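Local atomic coordinates of uncharacterized protein (Desulfotomaculum acetoxidans, PDB entry 3U4Y), a protein that is of unknown function but folds as a seven-bladed beta-propeller related to the lactonase family. Residues L144-F156 / D166-N180. Numbering follows the deposited sequence.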
loop_
_atom_site.group_PDB
_atom_site.type_symbol
_atom_site.label_atom_id
_atom_site.label_comp_id
_atom_site.label_asym_id
_atom_site.label_seq_id
_atom_site.Cartn_x
_atom_site.Cartn_y
_atom_site.Cartn_z
ATOM N N LEU A 144 6.843 -2.120 9.968
ATOM C CA LEU A 144 7.743 -1.017 9.765
ATOM C C LEU A 144 6.958 0.112 9.172
ATOM O O LEU A 144 6.085 -0.111 8.337
ATOM C CB LEU A 144 8.830 -1.405 8.764
ATOM C CG LEU A 144 10.234 -1.870 9.148
ATOM C CD1 LEU A 144 10.270 -2.683 10.428
ATOM C CD2 LEU A 144 10.756 -2.666 7.974
ATOM N N ILE A 145 7.300 1.331 9.579
ATOM C CA ILE A 145 6.648 2.534 9.088
ATOM C C ILE A 145 7.723 3.538 8.771
ATOM O O ILE A 145 8.804 3.475 9.336
ATOM C CB ILE A 145 5.746 3.151 10.167
ATOM C CG1 ILE A 145 6.588 3.488 11.399
ATOM C CG2 ILE A 145 4.596 2.217 10.518
ATOM C CD1 ILE A 145 5.977 4.491 12.313
ATOM N N ASP A 146 7.423 4.467 7.873
ATOM C CA ASP A 146 8.321 5.578 7.564
ATOM C C ASP A 146 8.184 6.751 8.540
ATOM O O ASP A 146 7.105 7.037 9.042
ATOM C CB ASP A 146 8.048 6.083 6.154
ATOM C CG ASP A 146 8.215 5.007 5.118
ATOM O OD1 ASP A 146 7.342 4.877 4.235
ATOM O OD2 ASP A 146 9.225 4.286 5.184
ATOM N N ARG A 147 9.291 7.429 8.803
ATOM C CA ARG A 147 9.267 8.677 9.569
ATOM C C ARG A 147 9.894 9.808 8.738
ATOM O O ARG A 147 11.109 9.956 8.685
ATOM C CB ARG A 147 9.988 8.495 10.900
ATOM C CG ARG A 147 9.283 7.531 11.841
ATOM C CD ARG A 147 9.792 7.757 13.223
ATOM N NE ARG A 147 9.807 9.189 13.466
ATOM C CZ ARG A 147 10.340 9.780 14.525
ATOM N NH1 ARG A 147 10.931 9.068 15.476
ATOM N NH2 ARG A 147 10.271 11.095 14.625
ATOM N N SER A 148 9.046 10.595 8.092
ATOM C CA SER A 148 9.458 11.402 6.949
ATOM C C SER A 148 10.432 12.510 7.292
ATOM O O SER A 148 11.226 12.920 6.456
ATOM C CB SER A 148 8.235 11.982 6.220
ATOM O OG SER A 148 7.252 12.465 7.130
ATOM N N SER A 149 10.363 13.012 8.515
ATOM C CA SER A 149 11.240 14.106 8.908
ATOM C C SER A 149 12.530 13.615 9.557
ATOM O O SER A 149 13.553 14.278 9.473
ATOM C CB SER A 149 10.504 15.105 9.799
ATOM O OG SER A 149 9.556 15.813 9.031
ATOM N N ALA A 150 12.486 12.447 10.186
ATOM C CA ALA A 150 13.683 11.829 10.752
ATOM C C ALA A 150 14.447 10.968 9.736
ATOM O O ALA A 150 15.420 10.326 10.087
ATOM C CB ALA A 150 13.321 11.006 11.975
ATOM N N ASN A 151 14.003 10.963 8.483
ATOM C CA ASN A 151 14.617 10.159 7.429
ATOM C C ASN A 151 15.077 8.775 7.878
ATOM O O ASN A 151 16.172 8.312 7.536
ATOM C CB ASN A 151 15.772 10.916 6.812
ATOM C CG ASN A 151 15.386 12.290 6.421
ATOM O OD1 ASN A 151 14.921 12.534 5.308
ATOM N ND2 ASN A 151 15.549 13.211 7.339
ATOM N N THR A 152 14.196 8.117 8.614
ATOM C CA THR A 152 14.496 6.893 9.310
ATOM C C THR A 152 13.244 6.036 9.176
ATOM O O THR A 152 12.168 6.571 8.925
ATOM C CB THR A 152 14.696 7.226 10.776
ATOM O OG1 THR A 152 15.258 6.112 11.455
ATOM C CG2 THR A 152 13.362 7.550 11.408
ATOM N N VAL A 153 13.356 4.718 9.319
ATOM C CA VAL A 153 12.142 3.896 9.469
ATOM C C VAL A 153 12.112 3.241 10.846
ATOM O O VAL A 153 13.154 2.869 11.381
ATOM C CB VAL A 153 11.934 2.828 8.352
ATOM C CG1 VAL A 153 12.568 3.271 7.062
ATOM C CG2 VAL A 153 12.495 1.527 8.769
ATOM N N ARG A 154 10.916 3.129 11.424
ATOM C CA ARG A 154 10.762 2.598 12.775
ATOM C C ARG A 154 10.068 1.254 12.767
ATOM O O ARG A 154 9.206 1.003 11.923
ATOM C CB ARG A 154 9.975 3.568 13.630
ATOM C CG ARG A 154 9.962 3.216 15.095
ATOM C CD ARG A 154 9.692 4.473 15.866
ATOM N NE ARG A 154 9.374 4.271 17.270
ATOM C CZ ARG A 154 9.626 5.175 18.210
ATOM N NH1 ARG A 154 9.306 4.935 19.465
ATOM N NH2 ARG A 154 10.227 6.311 17.895
ATOM N N ARG A 155 10.433 0.406 13.726
ATOM C CA ARG A 155 9.971 -0.978 13.756
ATOM C C ARG A 155 8.947 -1.281 14.836
ATOM O O ARG A 155 9.215 -1.110 16.023
ATOM C CB ARG A 155 11.160 -1.911 13.941
ATOM C CG ARG A 155 10.787 -3.147 14.695
ATOM C CD ARG A 155 11.921 -4.114 14.903
ATOM N NE ARG A 155 11.337 -5.346 15.415
ATOM C CZ ARG A 155 11.870 -6.113 16.354
ATOM N NH1 ARG A 155 13.034 -5.809 16.901
ATOM N NH2 ARG A 155 11.224 -7.197 16.738
ATOM N N PHE A 156 7.785 -1.777 14.424
ATOM C CA PHE A 156 6.744 -2.164 15.376
ATOM C C PHE A 156 6.432 -3.653 15.395
ATOM O O PHE A 156 6.962 -4.428 14.602
ATOM C CB PHE A 156 5.471 -1.389 15.102
ATOM C CG PHE A 156 5.595 0.072 15.371
ATOM C CD1 PHE A 156 5.042 0.626 16.518
ATOM C CD2 PHE A 156 6.270 0.896 14.485
ATOM C CE1 PHE A 156 5.149 1.979 16.775
ATOM C CE2 PHE A 156 6.387 2.251 14.734
ATOM C CZ PHE A 156 5.825 2.793 15.884
ATOM N N ASP A 166 5.610 -1.087 20.405
ATOM C CA ASP A 166 6.608 -0.176 19.879
ATOM C C ASP A 166 7.984 -0.618 20.346
ATOM O O ASP A 166 8.270 -0.610 21.542
ATOM C CB ASP A 166 6.334 1.238 20.371
ATOM C CG ASP A 166 7.062 2.293 19.558
ATOM O OD1 ASP A 166 8.023 1.932 18.836
ATOM O OD2 ASP A 166 6.666 3.481 19.641
ATOM N N THR A 167 8.839 -1.006 19.406
ATOM C CA THR A 167 10.211 -1.374 19.745
ATOM C C THR A 167 11.110 -0.146 19.868
ATOM O O THR A 167 12.126 -0.188 20.551
ATOM C CB THR A 167 10.799 -2.352 18.722
ATOM O OG1 THR A 167 11.074 -1.657 17.501
ATOM C CG2 THR A 167 9.806 -3.457 18.439
ATOM N N GLY A 168 10.716 0.944 19.211
ATOM C CA GLY A 168 11.488 2.169 19.210
ATOM C C GLY A 168 12.861 1.990 18.596
ATOM O O GLY A 168 13.815 2.663 18.976
ATOM N N GLN A 169 12.972 1.045 17.672
ATOM C CA GLN A 169 14.194 0.891 16.914
ATOM C C GLN A 169 13.949 1.579 15.593
ATOM O O GLN A 169 12.946 1.307 14.936
ATOM C CB GLN A 169 14.534 -0.589 16.705
ATOM C CG GLN A 169 14.868 -1.343 18.000
ATOM C CD GLN A 169 15.287 -2.809 17.797
ATOM O OE1 GLN A 169 15.005 -3.433 16.765
ATOM N NE2 GLN A 169 15.963 -3.361 18.800
ATOM N N GLU A 170 14.837 2.501 15.230
ATOM C CA GLU A 170 14.774 3.191 13.941
ATOM C C GLU A 170 16.031 2.933 13.116
ATOM O O GLU A 170 17.082 2.623 13.670
ATOM C CB GLU A 170 14.584 4.693 14.141
ATOM C CG GLU A 170 13.428 5.071 15.039
ATOM C CD GLU A 170 13.226 6.570 15.114
ATOM O OE1 GLU A 170 13.862 7.288 14.312
ATOM O OE2 GLU A 170 12.441 7.031 15.976
ATOM N N PHE A 171 15.915 3.072 11.798
ATOM C CA PHE A 171 16.971 2.692 10.860
ATOM C C PHE A 171 17.019 3.659 9.695
ATOM O O PHE A 171 15.973 4.045 9.171
ATOM C CB PHE A 171 16.704 1.293 10.290
ATOM C CG PHE A 171 16.364 0.277 11.323
ATOM C CD1 PHE A 171 17.344 -0.281 12.108
ATOM C CD2 PHE A 171 15.056 -0.127 11.510
ATOM C CE1 PHE A 171 17.019 -1.221 13.068
ATOM C CE2 PHE A 171 14.730 -1.070 12.468
ATOM C CZ PHE A 171 15.708 -1.614 13.244
ATOM N N ILE A 172 18.222 4.021 9.255
ATOM C CA ILE A 172 18.345 4.967 8.150
ATOM C C ILE A 172 17.546 4.445 6.973
ATOM O O ILE A 172 17.482 3.232 6.769
ATOM C CB ILE A 172 19.801 5.165 7.684
ATOM C CG1 ILE A 172 20.711 5.438 8.867
ATOM C CG2 ILE A 172 19.878 6.343 6.724
ATOM C CD1 ILE A 172 20.325 6.678 9.601
ATOM N N SER A 173 16.956 5.347 6.193
ATOM C CA SER A 173 16.133 4.948 5.047
ATOM C C SER A 173 16.913 4.952 3.740
ATOM O O SER A 173 16.381 4.608 2.690
ATOM C CB SER A 173 14.868 5.828 4.923
ATOM O OG SER A 173 15.137 7.160 4.482
ATOM N N GLY A 174 18.174 5.351 3.801
ATOM C CA GLY A 174 18.952 5.478 2.588
ATOM C C GLY A 174 19.025 6.918 2.149
ATOM O O GLY A 174 20.027 7.591 2.379
ATOM N N GLY A 175 17.960 7.392 1.517
ATOM C CA GLY A 175 17.842 8.798 1.170
ATOM C C GLY A 175 16.927 9.565 2.109
ATOM O O GLY A 175 16.633 9.143 3.227
ATOM N N THR A 176 16.445 10.702 1.648
ATOM C CA THR A 176 15.759 11.594 2.562
ATOM C C THR A 176 14.266 11.704 2.261
ATOM O O THR A 176 13.849 11.639 1.104
ATOM C CB THR A 176 16.493 12.981 2.648
ATOM O OG1 THR A 176 15.594 14.049 2.360
ATOM C CG2 THR A 176 17.664 13.043 1.665
ATOM N N ARG A 177 13.471 11.845 3.320
ATOM C CA ARG A 177 12.011 11.886 3.220
ATOM C C ARG A 177 11.388 10.511 2.888
ATOM O O ARG A 177 10.657 10.363 1.902
ATOM C CB ARG A 177 11.566 12.961 2.216
ATOM C CG ARG A 177 10.093 13.352 2.322
ATOM C CD ARG A 177 9.815 14.250 3.510
ATOM N NE ARG A 177 10.604 15.476 3.431
ATOM C CZ ARG A 177 11.706 15.710 4.140
ATOM N NH1 ARG A 177 12.363 16.845 3.977
ATOM N NH2 ARG A 177 12.157 14.814 5.008
ATOM N N PRO A 178 11.665 9.504 3.730
ATOM C CA PRO A 178 11.122 8.176 3.453
ATOM C C PRO A 178 9.606 8.291 3.408
ATOM O O PRO A 178 9.042 8.981 4.265
ATOM C CB PRO A 178 11.541 7.358 4.671
ATOM C CG PRO A 178 12.425 8.238 5.494
ATOM C CD PRO A 178 12.165 9.628 5.106
ATOM N N PHE A 179 8.961 7.642 2.438
ATOM C CA PHE A 179 7.527 7.847 2.197
ATOM C C PHE A 179 6.669 6.575 2.147
ATOM O O PHE A 179 5.640 6.525 2.790
ATOM C CB PHE A 179 7.313 8.687 0.934
ATOM C CG PHE A 179 5.869 9.012 0.650
ATOM C CD1 PHE A 179 5.180 9.915 1.433
ATOM C CD2 PHE A 179 5.210 8.430 -0.420
ATOM C CE1 PHE A 179 3.850 10.223 1.163
ATOM C CE2 PHE A 179 3.877 8.737 -0.695
ATOM C CZ PHE A 179 3.196 9.632 0.098
ATOM N N ASN A 180 7.079 5.561 1.387
ATOM C CA ASN A 180 6.356 4.293 1.350
ATOM C C ASN A 180 7.301 3.104 1.544
ATOM O O ASN A 180 8.465 3.190 1.193
ATOM C CB ASN A 180 5.577 4.159 0.039
ATOM C CG ASN A 180 4.413 3.182 0.146
ATOM O OD1 ASN A 180 4.089 2.673 1.233
ATOM N ND2 ASN A 180 3.766 2.927 -0.977
#
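The side chain of Arg154 crosses that of Asp166 at about a right angle, their flat groups turned 52° apart. Arg154 CG stands anti to its own backbone N (chi1 -170°), and the extended chain runs past Glu170 CG. Arg154 NE meets the syn lone pair of Asp166 OD1 at 3.1 Å, in the guanidinium plane, with Gly168 CA over one face of that group. OD1 also accepts from Gly168 N, closing an Asx turn, and the carboxylate rests on the Phe156 ring, Asp166 CG 3.4 Å from Phe156 CE1. Arg154 NH2 makes a weak bond to Glu170 OE2 (3.0 Å), an oxygen shared in a salt bridge with Arg147 NH1. A leucine in place of Arg154 would probably leave Asp166 without its charged mate and Glu170 with one arginine fewer. On the reverse face Arg155 NH1 reaches Gln169 OE1 at 3.1 Å, and Val153 CG2 packs against Phe171. In the G1 beta bulge of Asn151 and Thr152 opposite Arg147, Asn151 OD1 accepts from Arg177 N (2.6 Å), and Pro178 CD rests on Asn151 CA. Strands 152-158 and 164-172 form the outer antiparallel hairpin of one propeller blade, and the loop after it leads into strand 178-183 of the next, where Pro178 touches Val192.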